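Local coordinates for protein internalin C2 (Listeria monocytogenes serotype 4b str. F2365, PDB 4FHO) that probably takes part in bacterial adhesion to or invasion of host cells, as a leucine-rich-repeat internalin with an N-terminal cap domain, at residues A[13-18]-A[39-44]; A[30-35]-A[47-52]; A[79-84]-A[99-104]; A[119-124]-A[142-147]. All coordinates share one frame; numbering follows the deposited sequence.

Contact 1. Residues A[13-18]-A[39-44]; sequences TPINVI and DAVTQA
T13 and V41 face each other as an antiparallel hydrogen-bonded pair, and P14 and A40 follow as a non-hydrogen-bonded pair whose CA atoms come within 4.1 Å. V41 N donates to T13 O at 3.1 Å, whereas the return bond from T13 N to V41 O is weak. Where 13-14 gives way to helix 15-18, with P14 at the N-cap, I15 N still reaches across to D39 O at 3.0 Å, so the pairing runs one step into the helix. P14 CA adds a CA-H...O contact to that same D39 O.

The side chains close over one face. I15 and V41 meet at roughly a right angle, with I15 CG1 pressed to 3.4 Å from V41 CG1, tighter than ordinary van der Waals packing. The other branch of V41 lies in the crowded position between its own N and carbonyl carbon (chi1 -70° for CG1), and V41 CG2 touches I18 CD1 at 3.7 Å.

This two-stranded ribbon belongs to the N-terminal cap domain of the internalin. It ties the chain ahead of helix 22-31 to the chain after it, and L46 of helix 43-47 packs on both I18 and V41.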
loop_
_atom_site.group_PDB
_atom_site.type_symbol
_atom_site.label_atom_id
_atom_site.label_comp_id
_atom_site.label_asym_id
_atom_site.label_seq_id
_atom_site.Cartn_x
_atom_site.Cartn_y
_atom_site.Cartn_z
ATOM N N THR A 13 13.363 18.410 -21.267
ATOM C CA THR A 13 12.457 19.335 -20.580
ATOM C C THR A 13 13.007 19.588 -19.169
ATOM O O THR A 13 13.607 18.677 -18.600
ATOM C CB THR A 13 11.047 18.712 -20.480
ATOM O OG1 THR A 13 10.601 18.358 -21.793
ATOM C CG2 THR A 13 10.041 19.677 -19.856
ATOM N N PRO A 14 12.834 20.817 -18.617
ATOM C CA PRO A 14 13.252 21.050 -17.234
ATOM C C PRO A 14 12.506 20.164 -16.233
ATOM O O PRO A 14 11.323 19.857 -16.445
ATOM C CB PRO A 14 12.914 22.525 -17.010
ATOM C CG PRO A 14 13.036 23.137 -18.358
ATOM C CD PRO A 14 12.506 22.090 -19.296
ATOM N N ILE A 15 13.188 19.766 -15.160
ATOM C CA ILE A 15 12.595 18.883 -14.138
ATOM C C ILE A 15 11.343 19.504 -13.494
ATOM O O ILE A 15 10.360 18.783 -13.240
ATOM C CB ILE A 15 13.637 18.443 -13.058
ATOM C CG1 ILE A 15 14.753 17.584 -13.678
ATOM C CG2 ILE A 15 12.992 17.637 -11.943
ATOM C CD1 ILE A 15 16.006 17.520 -12.827
ATOM N N ASN A 16 11.351 20.823 -13.269
ATOM C CA ASN A 16 10.181 21.510 -12.653
ATOM C C ASN A 16 9.001 21.826 -13.593
ATOM O O ASN A 16 8.010 22.400 -13.144
ATOM C CB ASN A 16 10.613 22.753 -11.844
ATOM C CG ASN A 16 11.142 23.904 -12.703
ATOM O OD1 ASN A 16 11.381 23.774 -13.900
ATOM N ND2 ASN A 16 11.335 25.044 -12.067
ATOM N N VAL A 17 9.134 21.494 -14.882
ATOM C CA VAL A 17 8.022 21.518 -15.858
ATOM C C VAL A 17 7.310 20.173 -15.812
ATOM O O VAL A 17 6.088 20.127 -15.655
ATOM C CB VAL A 17 8.508 21.762 -17.308
ATOM C CG1 VAL A 17 7.384 21.553 -18.329
ATOM C CG2 VAL A 17 9.096 23.162 -17.458
ATOM N N ILE A 18 8.091 19.097 -15.975
ATOM C CA ILE A 18 7.604 17.699 -15.924
ATOM C C ILE A 18 6.965 17.390 -14.560
ATOM O O ILE A 18 5.887 16.820 -14.507
ATOM C CB ILE A 18 8.748 16.670 -16.149
ATOM C CG1 ILE A 18 9.429 16.826 -17.511
ATOM C CG2 ILE A 18 8.231 15.234 -16.061
ATOM C CD1 ILE A 18 10.771 16.122 -17.546
ATOM N N ASP A 39 17.169 22.396 -14.242
ATOM C CA ASP A 39 17.980 21.662 -15.236
ATOM C C ASP A 39 17.126 20.707 -16.059
ATOM O O ASP A 39 16.119 20.178 -15.573
ATOM C CB ASP A 39 19.114 20.837 -14.607
ATOM C CG ASP A 39 20.149 21.683 -13.884
ATOM O OD1 ASP A 39 20.358 22.859 -14.245
ATOM O OD2 ASP A 39 20.764 21.151 -12.937
ATOM N N ALA A 40 17.576 20.481 -17.291
ATOM C CA ALA A 40 16.937 19.574 -18.238
ATOM C C ALA A 40 17.221 18.116 -17.845
ATOM O O ALA A 40 18.269 17.811 -17.251
ATOM C CB ALA A 40 17.428 19.861 -19.676
ATOM N N VAL A 41 16.270 17.233 -18.157
ATOM C CA VAL A 41 16.486 15.776 -18.140
ATOM C C VAL A 41 15.995 15.178 -19.462
ATOM O O VAL A 41 15.073 15.724 -20.103
ATOM C CB VAL A 41 15.799 15.088 -16.944
ATOM C CG1 VAL A 41 16.510 15.461 -15.659
ATOM C CG2 VAL A 41 14.325 15.449 -16.870
ATOM N N THR A 42 16.658 14.097 -19.890
ATOM C CA THR A 42 16.210 13.282 -21.030
ATOM C C THR A 42 15.240 12.230 -20.489
ATOM O O THR A 42 15.121 12.056 -19.263
ATOM C CB THR A 42 17.386 12.570 -21.733
ATOM O OG1 THR A 42 18.017 11.658 -20.823
ATOM C CG2 THR A 42 18.422 13.582 -22.208
ATOM N N GLN A 43 14.554 11.535 -21.397
ATOM C CA GLN A 43 13.730 10.381 -21.024
ATOM C C GLN A 43 14.576 9.236 -20.447
ATOM O O GLN A 43 14.123 8.553 -19.522
ATOM C CB GLN A 43 12.872 9.888 -22.200
ATOM C CG GLN A 43 11.923 8.732 -21.879
ATOM C CD GLN A 43 11.023 9.007 -20.679
ATOM O OE1 GLN A 43 10.353 10.042 -20.613
ATOM N NE2 GLN A 43 11.012 8.083 -19.723
ATOM N N ALA A 44 15.790 9.047 -20.981
ATOM C CA ALA A 44 16.770 8.086 -20.427
ATOM C C ALA A 44 17.117 8.326 -18.942
ATOM O O ALA A 44 17.272 7.359 -18.193
ATOM C CB ALA A 44 18.044 8.069 -21.261
#

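Contact 2. Residues A[30-35]-A[47-52]; sequences TATGKS and DGIATL
A31 CB, at the end of helix 22-31, sits over the side chain of I49 and meets both its branches, CG2 and CD1 each at 4.1 Å. This is the junction between the helical cap of the internalin and its leucine-rich-repeat domain: I49 and L52 lead into and lie on strand 51-53, the outermost strand at the N-terminal end of the parallel sheet. The touch is between carbons: two methyls of the helix end against the branches of I49 and L52.

I49 sends CG1 back beside its own N, anti to the carbonyl carbon (chi1 -57°), and an extended chi2 of 179° then carries CD1 across to the helix end. There CD1 touches both A31 CB and the methyl of T32. L52, anti about chi1 (-163°), brings CD1 to 4.1 Å from A31 CB as well, so one small methyl serves two larger side chains. L52 also packs on L24, A27 and V28, and I49 on V28, which extends the seam back along helix 22-31.

Just past the touching residues the helix closes with a Schellman motif, G33 taking positive phi and G33 N bonding to T30 O. T32 turns its hydroxyl back to V28 O, in the preceding helical turn. Its other branch does the packing: the T32 and I49 side chains cross obliquely, and T32 CG2 stops 3.8 Å from I49 CD1.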
loop_
_atom_site.group_PDB
_atom_site.type_symbol
_atom_site.label_atom_id
_atom_site.label_comp_id
_atom_site.label_asym_id
_atom_site.label_seq_id
_atom_site.Cartn_x
_atom_site.Cartn_y
_atom_site.Cartn_z
ATOM N N THR A 30 17.559 14.936 -7.299
ATOM C CA THR A 30 18.515 14.088 -6.567
ATOM C C THR A 30 18.685 12.712 -7.221
ATOM O O THR A 30 19.811 12.255 -7.402
ATOM C CB THR A 30 18.107 13.943 -5.086
ATOM O OG1 THR A 30 18.040 15.250 -4.505
ATOM C CG2 THR A 30 19.110 13.083 -4.293
ATOM N N ALA A 31 17.569 12.074 -7.578
ATOM C CA ALA A 31 17.577 10.750 -8.226
ATOM C C ALA A 31 18.284 10.725 -9.598
ATOM O O ALA A 31 18.893 9.714 -9.945
ATOM C CB ALA A 31 16.165 10.200 -8.343
ATOM N N THR A 32 18.220 11.832 -10.344
ATOM C CA THR A 32 18.907 11.976 -11.649
ATOM C C THR A 32 20.319 12.594 -11.571
ATOM O O THR A 32 20.975 12.773 -12.609
ATOM C CB THR A 32 18.049 12.811 -12.637
ATOM O OG1 THR A 32 17.805 14.114 -12.091
ATOM C CG2 THR A 32 16.717 12.127 -12.914
ATOM N N GLY A 33 20.786 12.912 -10.359
ATOM C CA GLY A 33 22.095 13.521 -10.145
ATOM C C GLY A 33 22.272 14.953 -10.632
ATOM O O GLY A 33 23.401 15.415 -10.731
ATOM N N LYS A 34 21.180 15.674 -10.895
ATOM C CA LYS A 34 21.264 17.046 -11.420
ATOM C C LYS A 34 21.513 18.077 -10.316
ATOM O O LYS A 34 21.292 17.805 -9.129
ATOM C CB LYS A 34 20.000 17.402 -12.218
ATOM C CG LYS A 34 19.753 16.512 -13.435
ATOM C CD LYS A 34 20.765 16.739 -14.559
ATOM C CE LYS A 34 20.568 15.765 -15.705
ATOM N NZ LYS A 34 21.480 16.049 -16.854
ATOM N N SER A 35 21.983 19.259 -10.728
ATOM C CA SER A 35 22.323 20.358 -9.799
ATOM C C SER A 35 21.108 21.160 -9.326
ATOM O O SER A 35 21.033 21.508 -8.149
ATOM C CB SER A 35 23.329 21.314 -10.443
ATOM O OG SER A 35 24.513 20.622 -10.766
ATOM N N ASP A 47 14.032 7.165 -17.138
ATOM C CA ASP A 47 14.012 5.683 -17.193
ATOM C C ASP A 47 15.024 4.990 -16.253
ATOM O O ASP A 47 14.832 3.815 -15.926
ATOM C CB ASP A 47 14.158 5.167 -18.647
ATOM C CG ASP A 47 12.875 5.337 -19.489
ATOM O OD1 ASP A 47 11.759 5.452 -18.945
ATOM O OD2 ASP A 47 12.974 5.346 -20.726
ATOM N N GLY A 48 16.072 5.708 -15.819
ATOM C CA GLY A 48 17.030 5.215 -14.821
ATOM C C GLY A 48 16.649 5.385 -13.348
ATOM O O GLY A 48 17.406 4.954 -12.488
ATOM N N ILE A 49 15.496 6.002 -13.044
ATOM C CA ILE A 49 15.021 6.137 -11.649
ATOM C C ILE A 49 14.315 4.842 -11.239
ATOM O O ILE A 49 13.219 4.547 -11.718
ATOM C CB ILE A 49 14.079 7.353 -11.438
ATOM C CG1 ILE A 49 14.777 8.648 -11.865
ATOM C CG2 ILE A 49 13.653 7.450 -9.964
ATOM C CD1 ILE A 49 13.938 9.897 -11.729
ATOM N N ALA A 50 14.944 4.082 -10.343
ATOM C CA ALA A 50 14.379 2.841 -9.812
ATOM C C ALA A 50 13.507 3.094 -8.579
ATOM O O ALA A 50 12.464 2.474 -8.441
ATOM C CB ALA A 50 15.490 1.845 -9.500
ATOM N N THR A 51 13.955 3.986 -7.692
ATOM C CA THR A 51 13.267 4.329 -6.450
ATOM C C THR A 51 13.200 5.843 -6.278
ATOM O O THR A 51 14.134 6.561 -6.662
ATOM C CB THR A 51 13.967 3.714 -5.213
ATOM O OG1 THR A 51 15.321 4.161 -5.148
ATOM C CG2 THR A 51 13.965 2.195 -5.285
ATOM N N LEU A 52 12.084 6.314 -5.722
ATOM C CA LEU A 52 11.844 7.742 -5.478
ATOM C C LEU A 52 11.215 7.880 -4.084
ATOM O O LEU A 52 10.238 7.176 -3.775
ATOM C CB LEU A 52 10.946 8.324 -6.577
ATOM C CG LEU A 52 10.872 9.846 -6.764
ATOM C CD1 LEU A 52 12.235 10.441 -7.103
ATOM C CD2 LEU A 52 9.870 10.209 -7.847
#

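Contact 3. Residues A[79-84]-A[99-104]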
loop_
_atom_site.group_PDB
_atom_site.type_symbol
_atom_site.label_atom_id
_atom_site.label_comp_id
_atom_site.label_asym_id
_atom_site.label_seq_id
_atom_site.Cartn_x
_atom_site.Cartn_y
_atom_site.Cartn_z
ATOM N N ASN A 79 2.417 12.970 2.986
ATOM C CA ASN A 79 2.254 14.093 2.073
ATOM C C ASN A 79 0.755 14.426 2.010
ATOM O O ASN A 79 -0.030 13.891 2.809
ATOM C CB ASN A 79 2.905 13.738 0.736
ATOM C CG ASN A 79 4.434 13.786 0.813
ATOM O OD1 ASN A 79 5.001 14.819 1.127
ATOM N ND2 ASN A 79 5.082 12.659 0.607
ATOM N N GLN A 80 0.352 15.299 1.085
ATOM C CA GLN A 80 -1.049 15.684 0.948
ATOM C C GLN A 80 -1.518 15.412 -0.477
ATOM O O GLN A 80 -2.100 16.266 -1.122
ATOM C CB GLN A 80 -1.249 17.149 1.355
ATOM C CG GLN A 80 -0.926 17.417 2.828
ATOM C CD GLN A 80 0.555 17.590 3.089
ATOM O OE1 GLN A 80 1.240 18.288 2.350
ATOM N NE2 GLN A 80 1.068 16.906 4.114
ATOM N N ILE A 81 -1.309 14.183 -0.933
ATOM C CA ILE A 81 -1.629 13.784 -2.305
ATOM C C ILE A 81 -3.101 13.360 -2.303
ATOM O O ILE A 81 -3.507 12.600 -1.442
ATOM C CB ILE A 81 -0.698 12.632 -2.784
ATOM C CG1 ILE A 81 0.761 13.130 -2.890
ATOM C CG2 ILE A 81 -1.144 12.081 -4.132
ATOM C CD1 ILE A 81 1.797 12.029 -2.899
ATOM N N THR A 82 -3.876 13.861 -3.267
ATOM C CA THR A 82 -5.296 13.513 -3.448
ATOM C C THR A 82 -5.610 12.709 -4.730
ATOM O O THR A 82 -6.667 12.090 -4.798
ATOM C CB THR A 82 -6.155 14.793 -3.448
ATOM O OG1 THR A 82 -5.733 15.669 -4.504
ATOM C CG2 THR A 82 -6.004 15.539 -2.118
ATOM N N ASP A 83 -4.711 12.724 -5.725
ATOM C CA ASP A 83 -4.968 12.149 -7.065
ATOM C C ASP A 83 -3.830 11.181 -7.442
ATOM O O ASP A 83 -2.681 11.584 -7.582
ATOM C CB ASP A 83 -5.069 13.274 -8.101
ATOM C CG ASP A 83 -5.405 12.769 -9.521
ATOM O OD1 ASP A 83 -5.844 11.617 -9.693
ATOM O OD2 ASP A 83 -5.233 13.552 -10.473
ATOM N N LEU A 84 -4.175 9.917 -7.623
ATOM C CA LEU A 84 -3.217 8.864 -7.980
ATOM C C LEU A 84 -3.215 8.525 -9.465
ATOM O O LEU A 84 -2.515 7.606 -9.884
ATOM C CB LEU A 84 -3.506 7.613 -7.136
ATOM C CG LEU A 84 -3.375 7.800 -5.615
ATOM C CD1 LEU A 84 -3.681 6.493 -4.911
ATOM C CD2 LEU A 84 -2.005 8.338 -5.207
ATOM N N SER A 99 0.949 6.048 2.953
ATOM C CA SER A 99 0.489 6.313 4.328
ATOM C C SER A 99 0.340 7.816 4.660
ATOM O O SER A 99 1.235 8.590 4.371
ATOM C CB SER A 99 1.469 5.662 5.324
ATOM O OG SER A 99 1.234 6.092 6.658
ATOM N N GLY A 100 -0.786 8.197 5.260
ATOM C CA GLY A 100 -1.037 9.583 5.685
ATOM C C GLY A 100 -1.610 10.536 4.636
ATOM O O GLY A 100 -2.008 11.640 4.988
ATOM N N ASN A 101 -1.659 10.128 3.360
ATOM C CA ASN A 101 -2.162 10.972 2.291
ATOM C C ASN A 101 -3.684 10.944 2.266
ATOM O O ASN A 101 -4.261 9.885 2.418
ATOM C CB ASN A 101 -1.621 10.545 0.908
ATOM C CG ASN A 101 -0.162 10.908 0.715
ATOM O OD1 ASN A 101 0.165 12.043 0.381
ATOM N ND2 ASN A 101 0.727 9.943 0.937
ATOM N N PRO A 102 -4.341 12.094 2.019
ATOM C CA PRO A 102 -5.817 12.127 2.005
ATOM C C PRO A 102 -6.391 11.546 0.702
ATOM O O PRO A 102 -6.981 12.277 -0.091
ATOM C CB PRO A 102 -6.103 13.632 2.134
ATOM C CG PRO A 102 -4.993 14.252 1.397
ATOM C CD PRO A 102 -3.786 13.436 1.780
ATOM N N LEU A 103 -6.222 10.251 0.483
ATOM C CA LEU A 103 -6.603 9.596 -0.783
ATOM C C LEU A 103 -8.113 9.485 -0.988
ATOM O O LEU A 103 -8.588 9.759 -2.080
ATOM C CB LEU A 103 -5.966 8.216 -0.919
ATOM C CG LEU A 103 -4.451 8.139 -0.785
ATOM C CD1 LEU A 103 -4.058 6.668 -0.821
ATOM C CD2 LEU A 103 -3.720 8.952 -1.853
ATOM N N LYS A 104 -8.838 9.049 0.048
ATOM C CA LYS A 104 -10.293 8.881 0.079
ATOM C C LYS A 104 -10.767 7.624 -0.636
ATOM O O LYS A 104 -11.669 6.959 -0.165
ATOM C CB LYS A 104 -11.076 10.115 -0.411
ATOM C CG LYS A 104 -10.737 11.415 0.316
ATOM C CD LYS A 104 -11.678 11.732 1.479
ATOM C CE LYS A 104 -11.940 13.224 1.621
ATOM N NZ LYS A 104 -10.696 13.908 2.053
HETATM O O HOH W 1 -9.209 12.240 -3.388
HETATM O O HOH W 2 -6.896 9.223 -4.352
#
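N101 points its amide oxygen into the turn made by N79, Q80 and I81, and each atom of its side chain has a different neighbour. CB rests 3.6 Å from I81 O. CG, turned beside its own N and anti to the carbonyl carbon (chi1 -73°), comes near N79 O. At the tip, OD1 accepts from I81 N at 2.9 Å in a fairly straight bond (N-H...O 162°), the donor tilted 16° from the amide's carbonyl plane. That bond compensates for a tight spot, since N101 OD1 lies 3.1 Å from N79 O, acceptor against acceptor. The same oxygen passes close to CB of both N79 and I81. ND2 looks elsewhere, donating to L76 O and L98 O. This is the asparagine ladder of leucine-rich repeats, in which one buried amide serves the backbone of its own and the preceding turn.

P102, the centre of an inverse gamma turn closed by L103 N to N101 O, sets its CD and CG against the same strip of chain: CD is 3.3 Å from I81 O, and CG faces T82 CG2. Deeper in, L103 and L84 cross at about a right angle, their CD2 methyls 3.8 Å apart. Toward the outside, one water donates to both T82 O and L103 O at 2.9 Å; a second sits equally close but has more acceptors nearby than protons to give.

A buried side-chain amide therefore supplies the acceptor for a backbone N-H that the irregular turn leaves without a strand partner.

Contact 4. Residues A[119-124]-A[142-147]; sequences DLTSTQ and LDLNQI
N145 sets its amide against the turn 120-123 of the preceding repeat, bridging L120 O and T123 N. ND2 donates to L120 O at 2.8 Å, with that oxygen close to the amide plane, and also to L142 O in its own turn, approached from above the carbonyl plane. OD1 takes T123 N at 2.9 Å, in its carbonyl plane and on a lone pair. Holding chi1 at -72° sets CG beside the backbone N of N145, the placement that turns the amide toward the neighbouring loop.

L120 O has a second donor: T123 OG1 comes at 2.7 Å from the opposite face of its plane. Between the backbones, S122 N donates to D143 O at 3.0 Å. D119 forms an Asx turn, its OD1 accepting from both T121 N and T121 OG1. One water then joins T121 OG1 to D143 OD2, which also bonds S163 OG in the following repeat. A second water accepts from Q124 N and donates to L144 O. D143 N, by contrast, is buried without a partner in the model.

Apolar contact is modest: L120 and L142 run side by side in the core, CD1 of the first 4.0 Å from CD2 of the second, and T121 CG2 meets L144 CD1 at 3.8 Å. The chemistry implies that the leucines supply the filling, while the N145 amide, the D119 carboxylate, the T123 hydroxyl and water between them serve loop carbonyls and N-H groups.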
loop_
_atom_site.group_PDB
_atom_site.type_symbol
_atom_site.label_atom_id
_atom_site.label_comp_id
_atom_site.label_asym_id
_atom_site.label_seq_id
_atom_site.Cartn_x
_atom_site.Cartn_y
_atom_site.Cartn_z
ATOM N N ASP A 119 1.237 0.248 1.309
ATOM C CA ASP A 119 0.910 0.902 2.588
ATOM C C ASP A 119 -0.131 1.996 2.377
ATOM O O ASP A 119 0.180 3.069 1.841
ATOM C CB ASP A 119 2.162 1.454 3.258
ATOM C CG ASP A 119 1.921 1.950 4.687
ATOM O OD1 ASP A 119 0.769 2.071 5.169
ATOM O OD2 ASP A 119 2.924 2.236 5.348
ATOM N N LEU A 120 -1.344 1.725 2.863
ATOM C CA LEU A 120 -2.476 2.651 2.798
ATOM C C LEU A 120 -2.978 3.073 4.193
ATOM O O LEU A 120 -4.141 3.469 4.358
ATOM C CB LEU A 120 -3.603 2.045 1.947
ATOM C CG LEU A 120 -3.253 1.743 0.490
ATOM C CD1 LEU A 120 -4.386 0.913 -0.104
ATOM C CD2 LEU A 120 -2.968 3.014 -0.321
ATOM N N THR A 121 -2.067 3.047 5.179
ATOM C CA THR A 121 -2.331 3.530 6.538
ATOM C C THR A 121 -2.808 4.991 6.537
ATOM O O THR A 121 -2.201 5.800 5.898
ATOM C CB THR A 121 -1.074 3.390 7.423
ATOM O OG1 THR A 121 -0.632 2.010 7.411
ATOM C CG2 THR A 121 -1.356 3.867 8.858
ATOM N N SER A 122 -3.919 5.284 7.207
ATOM C CA SER A 122 -4.418 6.669 7.391
ATOM C C SER A 122 -4.600 7.402 6.066
ATOM O O SER A 122 -4.016 8.462 5.864
ATOM C CB SER A 122 -3.472 7.469 8.320
ATOM O OG SER A 122 -3.276 6.799 9.538
ATOM N N THR A 123 -5.301 6.764 5.128
ATOM C CA THR A 123 -5.582 7.350 3.805
ATOM C C THR A 123 -7.037 7.772 3.614
ATOM O O THR A 123 -7.433 8.155 2.507
ATOM C CB THR A 123 -5.060 6.458 2.669
ATOM O OG1 THR A 123 -5.610 5.143 2.771
ATOM C CG2 THR A 123 -3.511 6.379 2.759
ATOM N N GLN A 124 -7.804 7.764 4.710
ATOM C CA GLN A 124 -9.230 8.104 4.715
ATOM C C GLN A 124 -10.046 7.257 3.740
ATOM O O GLN A 124 -11.025 7.747 3.177
ATOM C CB GLN A 124 -9.449 9.605 4.420
ATOM C CG GLN A 124 -8.668 10.537 5.322
ATOM C CD GLN A 124 -8.825 12.007 4.967
ATOM O OE1 GLN A 124 -9.833 12.427 4.417
ATOM N NE2 GLN A 124 -7.830 12.779 5.293
ATOM N N LEU A 142 -3.527 -1.580 5.983
ATOM C CA LEU A 142 -4.808 -0.880 5.855
ATOM C C LEU A 142 -5.256 -0.174 7.146
ATOM O O LEU A 142 -6.412 0.204 7.266
ATOM C CB LEU A 142 -5.860 -1.895 5.405
ATOM C CG LEU A 142 -5.694 -2.450 3.984
ATOM C CD1 LEU A 142 -6.769 -3.497 3.671
ATOM C CD2 LEU A 142 -5.713 -1.372 2.906
ATOM N N ASP A 143 -4.320 0.064 8.068
ATOM C CA ASP A 143 -4.625 0.564 9.419
ATOM C C ASP A 143 -5.117 1.991 9.419
ATOM O O ASP A 143 -4.733 2.755 8.558
ATOM C CB ASP A 143 -3.378 0.539 10.314
ATOM C CG ASP A 143 -2.749 -0.821 10.362
ATOM O OD1 ASP A 143 -3.187 -1.655 11.166
ATOM O OD2 ASP A 143 -1.868 -1.069 9.522
ATOM N N LEU A 144 -5.963 2.329 10.394
ATOM C CA LEU A 144 -6.371 3.724 10.663
ATOM C C LEU A 144 -7.200 4.326 9.495
ATOM O O LEU A 144 -6.985 5.451 9.066
ATOM C CB LEU A 144 -5.161 4.590 11.043
ATOM C CG LEU A 144 -4.363 4.128 12.287
ATOM C CD1 LEU A 144 -2.907 4.609 12.275
ATOM C CD2 LEU A 144 -5.098 4.658 13.492
ATOM N N ASN A 145 -8.122 3.529 8.987
ATOM C CA ASN A 145 -9.089 3.922 7.974
ATOM C C ASN A 145 -10.498 3.666 8.536
ATOM O O ASN A 145 -10.675 3.602 9.758
ATOM C CB ASN A 145 -8.737 3.166 6.683
ATOM C CG ASN A 145 -7.472 3.706 6.035
ATOM O OD1 ASN A 145 -7.407 4.866 5.710
ATOM N ND2 ASN A 145 -6.461 2.867 5.879
ATOM N N GLN A 146 -11.510 3.571 7.680
ATOM C CA GLN A 146 -12.871 3.229 8.116
ATOM C C GLN A 146 -13.409 2.096 7.248
ATOM O O GLN A 146 -14.517 2.166 6.737
ATOM C CB GLN A 146 -13.769 4.477 8.084
ATOM C CG GLN A 146 -13.259 5.584 9.004
ATOM C CD GLN A 146 -14.099 6.846 8.998
ATOM O OE1 GLN A 146 -15.286 6.830 8.670
ATOM N NE2 GLN A 146 -13.475 7.957 9.372
ATOM N N ILE A 147 -12.597 1.047 7.114
ATOM C CA ILE A 147 -12.894 -0.106 6.283
ATOM C C ILE A 147 -13.758 -1.073 7.094
ATOM O O ILE A 147 -13.476 -1.353 8.264
ATOM C CB ILE A 147 -11.602 -0.825 5.817
ATOM C CG1 ILE A 147 -10.769 0.106 4.904
ATOM C CG2 ILE A 147 -11.937 -2.144 5.089
ATOM C CD1 ILE A 147 -9.305 -0.270 4.821
HETATM O O HOH W 3 0.148 0.878 9.787
HETATM O O HOH W 4 -7.896 7.562 7.594
#

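How the contacts relate
The four contacts follow the solenoid from its N-terminal end. Contacts 1 and 2 interlock in the cap, their segments alternating along the chain and their centres about 11 Å apart; K34 CE lies 3.4 Å from A40 O, and I15 CD1 packs by T32. Contact 2 joins the cap to strand 51-53, the first of the repeat sheet. Contact 3 stands about 23 Å from it, centre to centre, nearest atoms about 9 Å apart. Contacts 3 and 4 are alternate joints of the stack, with 99-104 against 119-124 forming the one between: G100 N probably bonds T121 O at 2.9 Å, and K104 NZ probably bonds Q124 OE1. Contacts 1 and 4 lie furthest apart, centres about 34 Å.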